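Local coordinates for protein putative dihydrodipicolinate synthase (Thermus thermophilus, PDB 2PCQ) that belongs to the dihydrodipicolinate synthase family of TIM-barrel proteins, its exact role being only putative, and forms a four-chain assembly, at residues R22-A25 / Q26-P30; G102-G105 / A106-R110; G183-A186 / L187-G191. All blocks are in the same frame, centred on the assembly; numbering follows the deposited sequence.

Interaction 1: R22-A25 / Q26-P30; sequences RELA and QALEP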
loop_
_atom_site.group_PDB
_atom_site.type_symbol
_atom_site.label_atom_id
_atom_site.label_comp_id
_atom_site.label_asym_id
_atom_site.label_seq_id
_atom_site.Cartn_x
_atom_site.Cartn_y
_atom_site.Cartn_z
ATOM N N ARG A 22 9.907 -23.558 29.676
ATOM C CA ARG A 22 9.966 -25.016 29.696
ATOM C C ARG A 22 8.631 -25.642 30.103
ATOM O O ARG A 22 8.183 -26.617 29.501
ATOM C CB ARG A 22 11.078 -25.472 30.649
ATOM C CG ARG A 22 11.235 -26.973 30.760
ATOM C CD ARG A 22 12.469 -27.354 31.576
ATOM N NE ARG A 22 12.527 -26.670 32.866
ATOM C CZ ARG A 22 13.343 -25.656 33.143
ATOM N NH1 ARG A 22 14.181 -25.201 32.221
ATOM N NH2 ARG A 22 13.322 -25.094 34.345
ATOM N N GLU A 23 7.990 -25.073 31.118
ATOM C CA GLU A 23 6.713 -25.596 31.587
ATOM C C GLU A 23 5.632 -25.435 30.526
ATOM O O GLU A 23 4.800 -26.320 30.331
ATOM C CB GLU A 23 6.278 -24.874 32.863
ATOM C CG GLU A 23 5.065 -25.497 33.533
ATOM C CD GLU A 23 4.586 -24.706 34.732
ATOM O OE1 GLU A 23 5.436 -24.296 35.552
ATOM O OE2 GLU A 23 3.358 -24.502 34.861
ATOM N N LEU A 24 5.643 -24.294 29.843
ATOM C CA LEU A 24 4.661 -24.023 28.804
ATOM C C LEU A 24 4.788 -25.031 27.671
ATOM O O LEU A 24 3.794 -25.577 27.198
ATOM C CB LEU A 24 4.857 -22.610 28.254
ATOM C CG LEU A 24 3.874 -22.151 27.182
ATOM C CD1 LEU A 24 2.475 -22.082 27.774
ATOM C CD2 LEU A 24 4.302 -20.791 26.646
ATOM N N ALA A 25 6.020 -25.276 27.235
ATOM C CA ALA A 25 6.267 -26.215 26.149
ATOM C C ALA A 25 5.793 -27.620 26.511
ATOM O O ALA A 25 5.203 -28.314 25.684
ATOM C CB ALA A 25 7.758 -26.233 25.804
ATOM N N GLN A 26 6.046 -28.028 27.752
ATOM C CA GLN A 26 5.658 -29.359 28.222
ATOM C C GLN A 26 4.147 -29.523 28.348
ATOM O O GLN A 26 3.624 -30.629 28.223
ATOM C CB GLN A 26 6.316 -29.653 29.574
ATOM C CG GLN A 26 7.838 -29.585 29.544
ATOM C CD GLN A 26 8.469 -29.803 30.913
ATOM O OE1 GLN A 26 8.060 -29.196 31.906
ATOM N NE2 GLN A 26 9.478 -30.664 30.968
ATOM N N ALA A 27 3.446 -28.420 28.589
ATOM C CA ALA A 27 1.996 -28.455 28.737
ATOM C C ALA A 27 1.267 -28.499 27.401
ATOM O O ALA A 27 0.118 -28.929 27.331
ATOM C CB ALA A 27 1.528 -27.250 29.533
ATOM N N LEU A 28 1.932 -28.061 26.338
ATOM C CA LEU A 28 1.298 -28.039 25.028
ATOM C C LEU A 28 1.719 -29.152 24.077
ATOM O O LEU A 28 0.894 -29.676 23.329
ATOM C CB LEU A 28 1.551 -26.682 24.354
ATOM C CG LEU A 28 0.924 -25.463 25.036
ATOM C CD1 LEU A 28 1.462 -24.173 24.428
ATOM C CD2 LEU A 28 -0.584 -25.539 24.891
ATOM N N GLU A 29 2.998 -29.508 24.105
ATOM C CA GLU A 29 3.534 -30.525 23.204
ATOM C C GLU A 29 2.743 -31.831 23.082
ATOM O O GLU A 29 2.614 -32.374 21.984
ATOM C CB GLU A 29 4.992 -30.836 23.571
ATOM C CG GLU A 29 5.688 -31.747 22.566
ATOM C CD GLU A 29 7.173 -31.901 22.834
ATOM O OE1 GLU A 29 7.539 -32.302 23.959
ATOM O OE2 GLU A 29 7.975 -31.625 21.916
ATOM N N PRO A 30 2.208 -32.357 24.198
ATOM C CA PRO A 30 1.444 -33.610 24.120
ATOM C C PRO A 30 0.186 -33.511 23.257
ATOM O O PRO A 30 -0.273 -34.501 22.681
ATOM C CB PRO A 30 1.102 -33.896 25.581
ATOM C CG PRO A 30 2.269 -33.307 26.314
ATOM C CD PRO A 30 2.444 -31.983 25.604
#

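Interaction 2: G102-G105 / A106-R110; sequences GSLG and AGLLR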
loop_
_atom_site.group_PDB
_atom_site.type_symbol
_atom_site.label_atom_id
_atom_site.label_comp_id
_atom_site.label_asym_id
_atom_site.label_seq_id
_atom_site.Cartn_x
_atom_site.Cartn_y
_atom_site.Cartn_z
ATOM N N GLY A 102 15.039 -3.958 0.228
ATOM C CA GLY A 102 14.989 -3.401 -1.113
ATOM C C GLY A 102 16.314 -3.470 -1.856
ATOM O O GLY A 102 16.338 -3.430 -3.084
ATOM N N SER A 103 17.417 -3.588 -1.119
ATOM C CA SER A 103 18.747 -3.651 -1.724
ATOM C C SER A 103 19.301 -5.074 -1.772
ATOM O O SER A 103 20.415 -5.300 -2.252
ATOM C CB SER A 103 19.720 -2.770 -0.936
ATOM O OG SER A 103 19.268 -1.425 -0.881
ATOM N N LEU A 104 18.520 -6.027 -1.276
ATOM C CA LEU A 104 18.937 -7.425 -1.230
ATOM C C LEU A 104 19.203 -8.058 -2.600
ATOM O O LEU A 104 20.226 -8.714 -2.795
ATOM C CB LEU A 104 17.884 -8.235 -0.467
ATOM C CG LEU A 104 18.207 -9.657 -0.015
ATOM C CD1 LEU A 104 19.492 -9.674 0.805
ATOM C CD2 LEU A 104 17.039 -10.184 0.812
ATOM N N GLY A 105 18.289 -7.867 -3.544
ATOM C CA GLY A 105 18.467 -8.439 -4.870
ATOM C C GLY A 105 18.579 -9.953 -4.827
ATOM O O GLY A 105 17.826 -10.621 -4.114
ATOM N N ALA A 106 19.528 -10.499 -5.581
ATOM C CA ALA A 106 19.740 -11.942 -5.625
ATOM C C ALA A 106 20.303 -12.443 -4.298
ATOM O O ALA A 106 20.490 -13.646 -4.111
ATOM C CB ALA A 106 20.689 -12.302 -6.768
ATOM N N GLY A 107 20.577 -11.514 -3.387
ATOM C CA GLY A 107 21.094 -11.886 -2.079
ATOM C C GLY A 107 20.077 -12.712 -1.305
ATOM O O GLY A 107 20.425 -13.390 -0.337
ATOM N N LEU A 108 18.816 -12.652 -1.727
ATOM C CA LEU A 108 17.758 -13.420 -1.074
ATOM C C LEU A 108 18.042 -14.905 -1.247
ATOM O O LEU A 108 17.951 -15.681 -0.294
ATOM C CB LEU A 108 16.392 -13.098 -1.686
ATOM C CG LEU A 108 15.212 -13.910 -1.133
ATOM C CD1 LEU A 108 14.978 -13.558 0.327
ATOM C CD2 LEU A 108 13.971 -13.619 -1.946
ATOM N N LEU A 109 18.374 -15.294 -2.475
ATOM C CA LEU A 109 18.677 -16.687 -2.777
ATOM C C LEU A 109 19.974 -17.088 -2.084
ATOM O O LEU A 109 20.080 -18.190 -1.548
ATOM C CB LEU A 109 18.806 -16.890 -4.293
ATOM C CG LEU A 109 17.576 -16.503 -5.122
ATOM C CD1 LEU A 109 17.865 -16.706 -6.602
ATOM C CD2 LEU A 109 16.381 -17.343 -4.688
ATOM N N ARG A 110 20.958 -16.192 -2.093
ATOM C CA ARG A 110 22.234 -16.478 -1.447
ATOM C C ARG A 110 22.029 -16.733 0.041
ATOM O O ARG A 110 22.682 -17.596 0.626
ATOM C CB ARG A 110 23.217 -15.315 -1.628
ATOM C CG ARG A 110 23.662 -15.081 -3.066
ATOM C CD ARG A 110 24.942 -14.251 -3.115
ATOM N NE ARG A 110 24.760 -12.874 -2.657
ATOM C CZ ARG A 110 24.242 -11.898 -3.396
ATOM N NH1 ARG A 110 23.847 -12.140 -4.639
ATOM N NH2 ARG A 110 24.125 -10.673 -2.894
HETATM O O HOH W 1 22.365 -8.704 -4.626
#

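Interaction 3: G183-A186 / L187-G191; sequences GALA and LGAEG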
loop_
_atom_site.group_PDB
_atom_site.type_symbol
_atom_site.label_atom_id
_atom_site.label_comp_id
_atom_site.label_asym_id
_atom_site.label_seq_id
_atom_site.Cartn_x
_atom_site.Cartn_y
_atom_site.Cartn_z
ATOM N N GLY A 183 -9.681 -23.507 3.694
ATOM C CA GLY A 183 -9.408 -23.116 2.321
ATOM C C GLY A 183 -8.001 -23.522 1.910
ATOM O O GLY A 183 -7.781 -23.978 0.791
ATOM N N ALA A 184 -7.047 -23.354 2.820
ATOM C CA ALA A 184 -5.659 -23.714 2.551
ATOM C C ALA A 184 -5.542 -25.222 2.353
ATOM O O ALA A 184 -4.817 -25.686 1.470
ATOM C CB ALA A 184 -4.775 -23.273 3.700
ATOM N N LEU A 185 -6.255 -25.984 3.182
ATOM C CA LEU A 185 -6.236 -27.441 3.084
ATOM C C LEU A 185 -6.772 -27.883 1.727
ATOM O O LEU A 185 -6.220 -28.779 1.090
ATOM C CB LEU A 185 -7.077 -28.065 4.205
ATOM C CG LEU A 185 -6.553 -27.861 5.632
ATOM C CD1 LEU A 185 -7.484 -28.559 6.619
ATOM C CD2 LEU A 185 -5.135 -28.418 5.753
ATOM N N ALA A 186 -7.850 -27.244 1.287
ATOM C CA ALA A 186 -8.444 -27.572 0.000
ATOM C C ALA A 186 -7.415 -27.304 -1.088
ATOM O O ALA A 186 -7.376 -28.000 -2.104
ATOM C CB ALA A 186 -9.685 -26.724 -0.237
ATOM N N LEU A 187 -6.583 -26.290 -0.861
ATOM C CA LEU A 187 -5.558 -25.920 -1.823
ATOM C C LEU A 187 -4.203 -26.603 -1.602
ATOM O O LEU A 187 -3.157 -26.082 -2.001
ATOM C CB LEU A 187 -5.412 -24.389 -1.866
ATOM C CG LEU A 187 -6.630 -23.674 -2.480
ATOM C CD1 LEU A 187 -6.518 -22.173 -2.295
ATOM C CD2 LEU A 187 -6.737 -24.033 -3.970
ATOM N N GLY A 188 -4.225 -27.763 -0.948
ATOM C CA GLY A 188 -3.006 -28.537 -0.766
ATOM C C GLY A 188 -2.079 -28.410 0.429
ATOM O O GLY A 188 -1.089 -29.136 0.495
ATOM N N ALA A 189 -2.362 -27.516 1.369
ATOM C CA ALA A 189 -1.481 -27.378 2.527
ATOM C C ALA A 189 -1.393 -28.697 3.291
ATOM O O ALA A 189 -2.392 -29.402 3.450
ATOM C CB ALA A 189 -1.988 -26.273 3.448
ATOM N N GLU A 190 -0.192 -29.027 3.753
ATOM C CA GLU A 190 0.033 -30.255 4.508
ATOM C C GLU A 190 -0.570 -30.111 5.900
ATOM O O GLU A 190 -0.987 -31.091 6.520
ATOM C CB GLU A 190 1.533 -30.542 4.620
ATOM C CG GLU A 190 1.875 -31.791 5.432
ATOM C CD GLU A 190 3.372 -32.006 5.568
ATOM O OE1 GLU A 190 4.059 -32.105 4.532
ATOM O OE2 GLU A 190 3.864 -32.076 6.712
ATOM N N GLY A 191 -0.614 -28.882 6.394
ATOM C CA GLY A 191 -1.177 -28.653 7.709
ATOM C C GLY A 191 -1.085 -27.201 8.112
ATOM O O GLY A 191 -0.948 -26.317 7.264
HETATM O O HOH W 2 -4.423 -30.496 2.102
#

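Interaction 1: R22-A25 / Q26-P30
In the C-terminal half of helix 18-28, the first helix of the barrel, Gln-26 lies back over the turn that holds Arg-22. Gln-26 N donates to Arg-22 O (3.1 Å), and with CG anti to its own carbonyl carbon (chi1 -58°) the side chain runs back past the same oxygen, Gln-26 CG coming within 3.0 Å of Arg-22 O. The two side chains then lie side by side and point the same way, Arg-22 CG 4.0 Å from Gln-26 CD, their guanidinium and amide planes nearly perpendicular; Arg-22 NH1 reaches Ala-58 O. On the buried side Leu-24 and Leu-28 also run alongside each other, CD1 to CD1 4.1 Å, and Leu-28 and Ala-25 both touch Ile-6 of strand 2-6. Ala-27 N bonds Glu-23 O at 3.0 Å, whereas the bond from Leu-28 N to Leu-24 O is weak. Glu-29 N bonds Ala-25 O (3.0 Å, N-H...O 164°), and the Glu-29 carboxylate takes the backbone N-H groups of Arg-62 and Lys-63. Such i to i+4 pairing, with Ala-25 and Leu-28 against the strand and Glu-23 and Gln-26 on the exposed side, is that of the amphipathic helix in a beta-alpha-beta unit.

Interaction 2: G102-G105 / A106-R110
Leu-104 meets Leu-108 where the loop from strand 91-94 runs into helix 107-118. The entry is a type II' beta turn from Leu-104 to Gly-107, closed by Gly-107 N donating to Leu-104 O (2.9 Å) from above the carbonyl plane. The Leu-104 side chain, CG anti to the backbone N (chi1 -167°), folds under the first helical residues: CG lies 3.5 Å from Leu-108 N, CD1 rests on the carbonyl carbon of Gly-107, and CD2 reaches Leu-108 CB at 3.9 Å. The two leucine side chains cross at about a right angle, so one branch of Leu-104 lies against the flank of the Leu-108 side chain. Leu-104 O has a second partner, a water whose O lies 2.8 Å from Leu-104 O and donates to it. The same water accepts from Arg-110 NH2 (3.2 Å) and lies at the edge of the guanidinium, in its plane. Gly-107 CA lies 3.3 Å above that plane, over the centre of the group, and NH2 also bonds Pro-258 O of the second subunit. Gly-105 follows with phi 59°, a value that suits glycine, and its oxygen receives Leu-108 N at 3.3 Å in a nearly straight bond (172°). Around this turn Leu-104 touches Pro-97 and packs on Tyr-259 of the second subunit, which Arg-110 also meets. Through contacts with Pro-96, Leu-134 and Ala-138, Leu-108 joins the start of helix 107-118 to the loop after strand 91-94 and to helix 136-142 with the loop before it.

Interaction 3: G183-A186 / L187-G191
Helix 181-186 ends here in a Schellman motif, a buried C-terminal cap that turns the chain from the helix toward strand 191-193, the last strand of the barrel. Ala-184 and Ala-189 meet at its centre, where Ala-189 N donates to Ala-184 O at 3.1 Å and nearly straight (170°), although the donor stands above the carbonyl plane. The second bond of the motif runs from Gly-188 N to Leu-185 O, 3.0 Å long and approached far out of the carbonyl plane (66°). Gly-188 is the C-prime residue: its positive phi of 91°, a backbone conformation favourable for glycine, swings the chain back across the helix end. Before the reversal, Leu-187 N still makes a helical bond to Gly-183 O (3.1 Å). Leu-187 has CG anti to its own carbonyl carbon, which lays the side chain beside that same oxygen, and it packs on Leu-158, Ile-161 and Ala-162 of helix 158-167. The reversal also brings the methyl of Ala-189 down onto the last turn, its CB 4.1 Å from Ala-184 CB, an apolar contact beside the backbone bond of the same pair. Leu-185 CD2 comes 3.7 Å from Ala-189 O, and the side chain also packs on Leu-208 and Phe-211 of helix 201-212. The third subunit closes in as well: Ala-186 O accepts from Gln-220 NE2 of that subunit, and Ala-186 packs on its Ala-186. Past the cap, Glu-190 forms a salt bridge with Arg-172, and Gly-191 pairs with Thr-175 through the backbone. Leu-185 O and Ala-189 O are bridged by one water that donates to both, 2.7 Å from each oxygen.

In the fold
The three contacts come in series along one chain, each at a helix of the layer around the eight-stranded parallel barrel. Interaction 1 lies in the helix between the first two strands, interaction 2 at the start of the helix after strand 91-94, and interaction 3 at the end of the helix before strand 191-193. None touches another: the centres of interactions 1 and 2 are about 37 Å apart, on opposite sides of the chain's centre, those of 1 and 3 about 27 Å, and those of 2 and 3 about 29 Å. Interactions 2 and 3 face the second and third subunits respectively, while interaction 1 meets no other chain of the assembly, which thus uses different parts of the helical layer.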